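Side-chain contacts in periplasmic binding protein/LacI transcriptional regulator (Burkholderia graminis C4D1M, PDB 5HQJ), which binds D-arabinose in its pyranose form and probably serves as the sugar-capturing solute-binding component of an ABC transporter: residues 250-255 and 262-267; 133-138 and 296-301. All coordinates share one frame; numbering follows the deposited sequence.

Contact 1. Residues 250-255 and 262-267; sequences PDTLKG and QGIMVQ. With 64K (alpha-D-arabinopyranose), chain B.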
loop_
_atom_site.group_PDB
_atom_site.type_symbol
_atom_site.label_atom_id
_atom_site.label_comp_id
_atom_site.label_asym_id
_atom_site.label_seq_id
_atom_site.Cartn_x
_atom_site.Cartn_y
_atom_site.Cartn_z
ATOM N N PRO A 250 4.632 -11.564 -6.929
ATOM C CA PRO A 250 5.044 -12.422 -8.051
ATOM C C PRO A 250 3.956 -12.662 -9.115
ATOM O O PRO A 250 4.218 -12.673 -10.298
ATOM C CB PRO A 250 5.425 -13.727 -7.348
ATOM C CG PRO A 250 5.920 -13.273 -6.004
ATOM C CD PRO A 250 5.029 -12.125 -5.625
ATOM N N ASP A 251 2.713 -12.810 -8.673
ATOM C CA ASP A 251 1.579 -12.987 -9.591
ATOM C C ASP A 251 1.365 -11.784 -10.514
ATOM O O ASP A 251 0.979 -11.919 -11.690
ATOM C CB ASP A 251 0.282 -13.257 -8.812
ATOM C CG ASP A 251 0.216 -14.666 -8.254
ATOM O OD1 ASP A 251 0.734 -15.594 -8.904
ATOM O OD2 ASP A 251 -0.361 -14.844 -7.164
ATOM N N THR A 252 1.603 -10.605 -9.967
ATOM C CA THR A 252 1.488 -9.362 -10.716
ATOM C C THR A 252 2.601 -9.264 -11.775
ATOM O O THR A 252 2.365 -8.921 -12.952
ATOM C CB THR A 252 1.554 -8.156 -9.740
ATOM O OG1 THR A 252 0.521 -8.258 -8.759
ATOM C CG2 THR A 252 1.379 -6.874 -10.475
ATOM N N LEU A 253 3.825 -9.570 -11.341
ATOM C CA LEU A 253 4.943 -9.630 -12.255
ATOM C C LEU A 253 4.705 -10.696 -13.321
ATOM O O LEU A 253 4.973 -10.461 -14.489
ATOM C CB LEU A 253 6.213 -9.901 -11.483
ATOM C CG LEU A 253 6.745 -8.741 -10.661
ATOM C CD1 LEU A 253 7.929 -9.268 -9.891
ATOM C CD2 LEU A 253 7.152 -7.577 -11.557
ATOM N N LYS A 254 4.149 -11.847 -12.931
ATOM C CA LYS A 254 3.860 -12.882 -13.930
ATOM C C LYS A 254 2.809 -12.355 -14.901
ATOM O O LYS A 254 2.895 -12.549 -16.122
ATOM C CB LYS A 254 3.377 -14.179 -13.280
ATOM C CG LYS A 254 3.207 -15.310 -14.284
ATOM C CD LYS A 254 2.725 -16.600 -13.637
ATOM C CE LYS A 254 2.498 -17.684 -14.685
ATOM N NZ LYS A 254 3.575 -17.726 -15.723
ATOM N N GLY A 255 1.822 -11.650 -14.372
ATOM C CA GLY A 255 0.803 -11.074 -15.238
ATOM C C GLY A 255 1.375 -10.080 -16.241
ATOM O O GLY A 255 0.929 -10.003 -17.387
ATOM N N GLN A 262 -0.486 -4.451 -18.138
ATOM C CA GLN A 262 0.294 -3.574 -19.031
ATOM C C GLN A 262 1.247 -2.653 -18.292
ATOM O O GLN A 262 2.250 -2.220 -18.845
ATOM C CB GLN A 262 -0.651 -2.745 -19.903
ATOM C CG GLN A 262 -1.283 -3.496 -21.070
ATOM C CD GLN A 262 -2.083 -4.698 -20.632
ATOM O OE1 GLN A 262 -2.994 -4.592 -19.813
ATOM N NE2 GLN A 262 -1.716 -5.860 -21.136
ATOM N N GLY A 263 0.944 -2.351 -17.040
ATOM C CA GLY A 263 1.797 -1.472 -16.261
ATOM C C GLY A 263 1.551 -1.671 -14.795
ATOM O O GLY A 263 0.422 -2.018 -14.401
ATOM N N ILE A 264 2.570 -1.479 -13.972
ATOM C CA ILE A 264 2.315 -1.437 -12.560
ATOM C C ILE A 264 2.955 -0.203 -11.912
ATOM O O ILE A 264 3.733 0.567 -12.516
ATOM C CB ILE A 264 2.773 -2.721 -11.865
ATOM C CG1 ILE A 264 4.281 -2.926 -12.060
ATOM C CG2 ILE A 264 1.988 -3.922 -12.384
ATOM C CD1 ILE A 264 4.850 -4.218 -11.477
HETATM N N MSE A 265 2.551 0.003 -10.677
HETATM C CA MSE A 265 3.120 1.038 -9.821
HETATM C C MSE A 265 3.794 0.345 -8.647
HETATM O O MSE A 265 3.085 -0.299 -7.866
HETATM C CB MSE A 265 2.043 2.019 -9.326
HETATM C CG MSE A 265 1.217 2.658 -10.422
HETATM SE SE MSE A 265 2.301 3.957 -11.377
HETATM C CE MSE A 265 2.346 5.389 -10.065
ATOM N N VAL A 266 5.130 0.469 -8.531
ATOM C CA VAL A 266 5.881 -0.196 -7.487
ATOM C C VAL A 266 6.318 0.840 -6.481
ATOM O O VAL A 266 7.013 1.772 -6.830
ATOM C CB VAL A 266 7.069 -0.968 -8.035
ATOM C CG1 VAL A 266 7.752 -1.746 -6.901
ATOM C CG2 VAL A 266 6.606 -1.914 -9.157
ATOM N N GLN A 267 5.879 0.670 -5.241
ATOM C CA GLN A 267 6.242 1.538 -4.133
ATOM C C GLN A 267 7.646 1.106 -3.661
ATOM O O GLN A 267 8.281 0.315 -4.339
ATOM C CB GLN A 267 5.202 1.441 -3.017
ATOM C CG GLN A 267 3.768 1.605 -3.462
ATOM C CD GLN A 267 2.873 1.514 -2.271
ATOM O OE1 GLN A 267 2.884 2.382 -1.415
ATOM N NE2 GLN A 267 2.087 0.431 -2.195
HETATM O O2 64K B . 0.270 0.260 0.013
HETATM C C2 64K B . -0.730 -0.812 0.067
HETATM C C3 64K B . -0.325 -1.851 -0.928
HETATM O O3 64K B . -0.622 -1.379 -2.223
HETATM C C4 64K B . -1.111 -3.146 -0.758
HETATM O O4 64K B . -2.497 -2.985 -1.112
HETATM C C5 64K B . -1.059 -3.578 0.637
HETATM O O5 64K B . -1.690 -2.569 1.463
HETATM C C1 64K B . -0.772 -1.398 1.451
HETATM O O1 64K B . -1.268 -0.449 2.314
#

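Contact 2. Residues 133-138 and 296-301; sequences EQAGAT and TGVTVV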
loop_
_atom_site.group_PDB
_atom_site.type_symbol
_atom_site.label_atom_id
_atom_site.label_comp_id
_atom_site.label_asym_id
_atom_site.label_seq_id
_atom_site.Cartn_x
_atom_site.Cartn_y
_atom_site.Cartn_z
ATOM N N GLU A 133 -2.118 10.036 -3.495
ATOM C CA GLU A 133 -2.940 10.736 -4.477
ATOM C C GLU A 133 -2.109 10.951 -5.749
ATOM O O GLU A 133 -2.606 10.729 -6.851
ATOM C CB GLU A 133 -3.491 12.065 -3.943
ATOM C CG GLU A 133 -4.453 12.714 -4.933
ATOM C CD GLU A 133 -5.304 13.815 -4.327
ATOM O OE1 GLU A 133 -5.467 13.842 -3.089
ATOM O OE2 GLU A 133 -5.820 14.649 -5.099
ATOM N N GLN A 134 -0.832 11.341 -5.635
ATOM C CA GLN A 134 -0.017 11.534 -6.830
ATOM C C GLN A 134 0.161 10.218 -7.597
ATOM O O GLN A 134 0.207 10.205 -8.827
ATOM C CB GLN A 134 1.382 12.138 -6.491
ATOM C CG GLN A 134 2.293 12.317 -7.702
ATOM C CD GLN A 134 1.685 13.211 -8.769
ATOM O OE1 GLN A 134 1.460 12.785 -9.903
ATOM N NE2 GLN A 134 1.428 14.462 -8.414
ATOM N N ALA A 135 0.284 9.104 -6.886
ATOM C CA ALA A 135 0.381 7.842 -7.608
ATOM C C ALA A 135 -0.899 7.593 -8.448
ATOM O O ALA A 135 -0.842 7.085 -9.564
ATOM C CB ALA A 135 0.605 6.701 -6.645
ATOM N N GLY A 136 -2.075 7.897 -7.880
ATOM C CA GLY A 136 -3.337 7.794 -8.650
ATOM C C GLY A 136 -3.368 8.685 -9.858
ATOM O O GLY A 136 -3.750 8.289 -10.966
ATOM N N ALA A 137 -2.960 9.928 -9.640
ATOM C CA ALA A 137 -2.840 10.854 -10.734
ATOM C C ALA A 137 -1.948 10.328 -11.870
ATOM O O ALA A 137 -2.292 10.427 -13.020
ATOM C CB ALA A 137 -2.298 12.211 -10.188
ATOM N N THR A 138 -0.803 9.752 -11.539
ATOM C CA THR A 138 0.074 9.173 -12.530
ATOM C C THR A 138 -0.560 8.005 -13.287
ATOM O O THR A 138 -0.414 7.889 -14.477
ATOM C CB THR A 138 1.372 8.716 -11.858
ATOM O OG1 THR A 138 2.044 9.862 -11.336
ATOM C CG2 THR A 138 2.311 7.994 -12.810
ATOM N N THR A 296 8.598 8.247 -0.160
ATOM C CA THR A 296 9.516 7.194 -0.586
ATOM C C THR A 296 9.454 6.903 -2.107
ATOM O O THR A 296 10.322 6.184 -2.637
ATOM C CB THR A 296 9.290 5.876 0.229
ATOM O OG1 THR A 296 7.897 5.549 0.302
ATOM C CG2 THR A 296 9.840 6.037 1.647
ATOM N N GLY A 297 8.457 7.463 -2.805
ATOM C CA GLY A 297 8.423 7.434 -4.246
ATOM C C GLY A 297 7.865 6.143 -4.804
ATOM O O GLY A 297 7.682 5.152 -4.082
ATOM N N VAL A 298 7.621 6.129 -6.110
ATOM C CA VAL A 298 6.945 5.009 -6.762
ATOM C C VAL A 298 7.420 4.954 -8.218
ATOM O O VAL A 298 7.533 6.004 -8.851
ATOM C CB VAL A 298 5.389 5.162 -6.667
ATOM C CG1 VAL A 298 4.869 6.307 -7.549
ATOM C CG2 VAL A 298 4.663 3.868 -7.033
ATOM N N THR A 299 7.733 3.744 -8.709
ATOM C CA THR A 299 8.315 3.521 -10.024
ATOM C C THR A 299 7.205 2.977 -10.946
ATOM O O THR A 299 6.519 2.016 -10.586
ATOM C CB THR A 299 9.507 2.525 -9.999
ATOM O OG1 THR A 299 10.483 2.936 -9.033
ATOM C CG2 THR A 299 10.158 2.437 -11.375
ATOM N N VAL A 300 7.011 3.620 -12.093
ATOM C CA VAL A 300 6.129 3.090 -13.136
ATOM C C VAL A 300 6.869 1.955 -13.858
ATOM O O VAL A 300 7.911 2.187 -14.506
ATOM C CB VAL A 300 5.725 4.174 -14.172
ATOM C CG1 VAL A 300 4.804 3.585 -15.257
ATOM C CG2 VAL A 300 5.083 5.398 -13.478
ATOM N N VAL A 301 6.357 0.728 -13.747
ATOM C CA VAL A 301 7.053 -0.447 -14.270
ATOM C C VAL A 301 6.216 -1.097 -15.339
ATOM O O VAL A 301 5.017 -1.355 -15.158
ATOM C CB VAL A 301 7.366 -1.450 -13.168
ATOM C CG1 VAL A 301 7.993 -2.727 -13.750
ATOM C CG2 VAL A 301 8.342 -0.804 -12.150
#

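Contact 1. Residues 250-255 and 262-267
Thr-252 and Leu-253, neighbours on one turn of helix 250-258, both come down on Ile-264 of strand 263-266, and each takes a different branch of it. Thr-252 comes first and offers its methyl: CG2 stands anti to the backbone N (chi1 -58° to OG1), which aims it at the strand, where it meets Ile-264 CG2 at 3.6 Å in a slanting approach. One residue on, the Leu-253 CA-CB bond leads away from the strand, yet its CD2 swings back to within 4.1 Å of Ile-264 CD1, the two side chains crossing nearly at right angles. In the conformer described, one of two modelled, Ile-264 serves both by spreading its branches, with CG1 held between the backbone N and the carbonyl carbon (chi1 60°). Further along the same segment, the extended chain of Gln-267 carries NE2 to O2 of the arabinopyranose, 2.9 Å away in an almost straight bond (174°), while Thr-130 binds OE1 and Asp-247 also takes NE2. Strand 242-246, helix 250-258 and strand 263-266 form a beta-alpha-beta crossover unit, and this contact packs its helix on its second strand, with a sugar-binding residue close by, as in the periplasmic binding protein fold.

Contact 2. Residues 133-138 and 296-301
Thr-138 of helix 132-146 and Val-300 of strand 299-301 meet methyl to methyl, an instance of a helix covering the edge strand of a sheet in the two-lobed periplasmic binding protein fold. Strand 299-301 is the outermost strand on its side of the mixed sheet and runs antiparallel to its neighbour 263-266; the helix that lies against it belongs to a part of the chain more than 150 residues earlier. Followed outward, the Thr-138 side chain leaves the helix with CB directed at the strand and then divides. With OG1 beside the backbone N (chi1 -64°), CG2 is turned anti to that nitrogen and reaches Val-300 CG2 at 3.9 Å, the two side chains slanting past each other. The hydroxyl branch turns back to its own helix, where OG1 lies 3.1 Å from Gln-134 O, one turn earlier; that carbonyl also receives the backbone N of Thr-138. The branched residue thus shows an apolar end to the strand and keeps its polar end along the helix. From the neighbouring strand 263-266, the selenomethionine Met-265 touches Thr-138 and Ala-135 as well as Val-298 and Val-300, filling in between helix and strand. One helical turn before Thr-138, the looser second meeting is made by Ala-135, whose CB lies 4.4 Å from CG1 of Val-298 in one of its two modelled conformers.

Overall arrangement
The two contacts illustrate how one sheet accepts helices from different parts of the chain. Contact 1 is largely buried and local: its helix and strand are successive elements of a single crossover. Contact 2 is only partly buried and brings together segments far apart in sequence, with Val-300 exposed. Strands 263-266 and 299-301 lie side by side in the mixed sheet, joined by probable backbone hydrogen bonds from Ile-264 N to Val-301 O (2.7 Å) and Thr-299 N to Val-266 O (2.8 Å). Both contacts bury a similar area through aliphatic groups and threonine methyls, but polar chemistry with the sugar enters in contact 1 alone, through Gln-267.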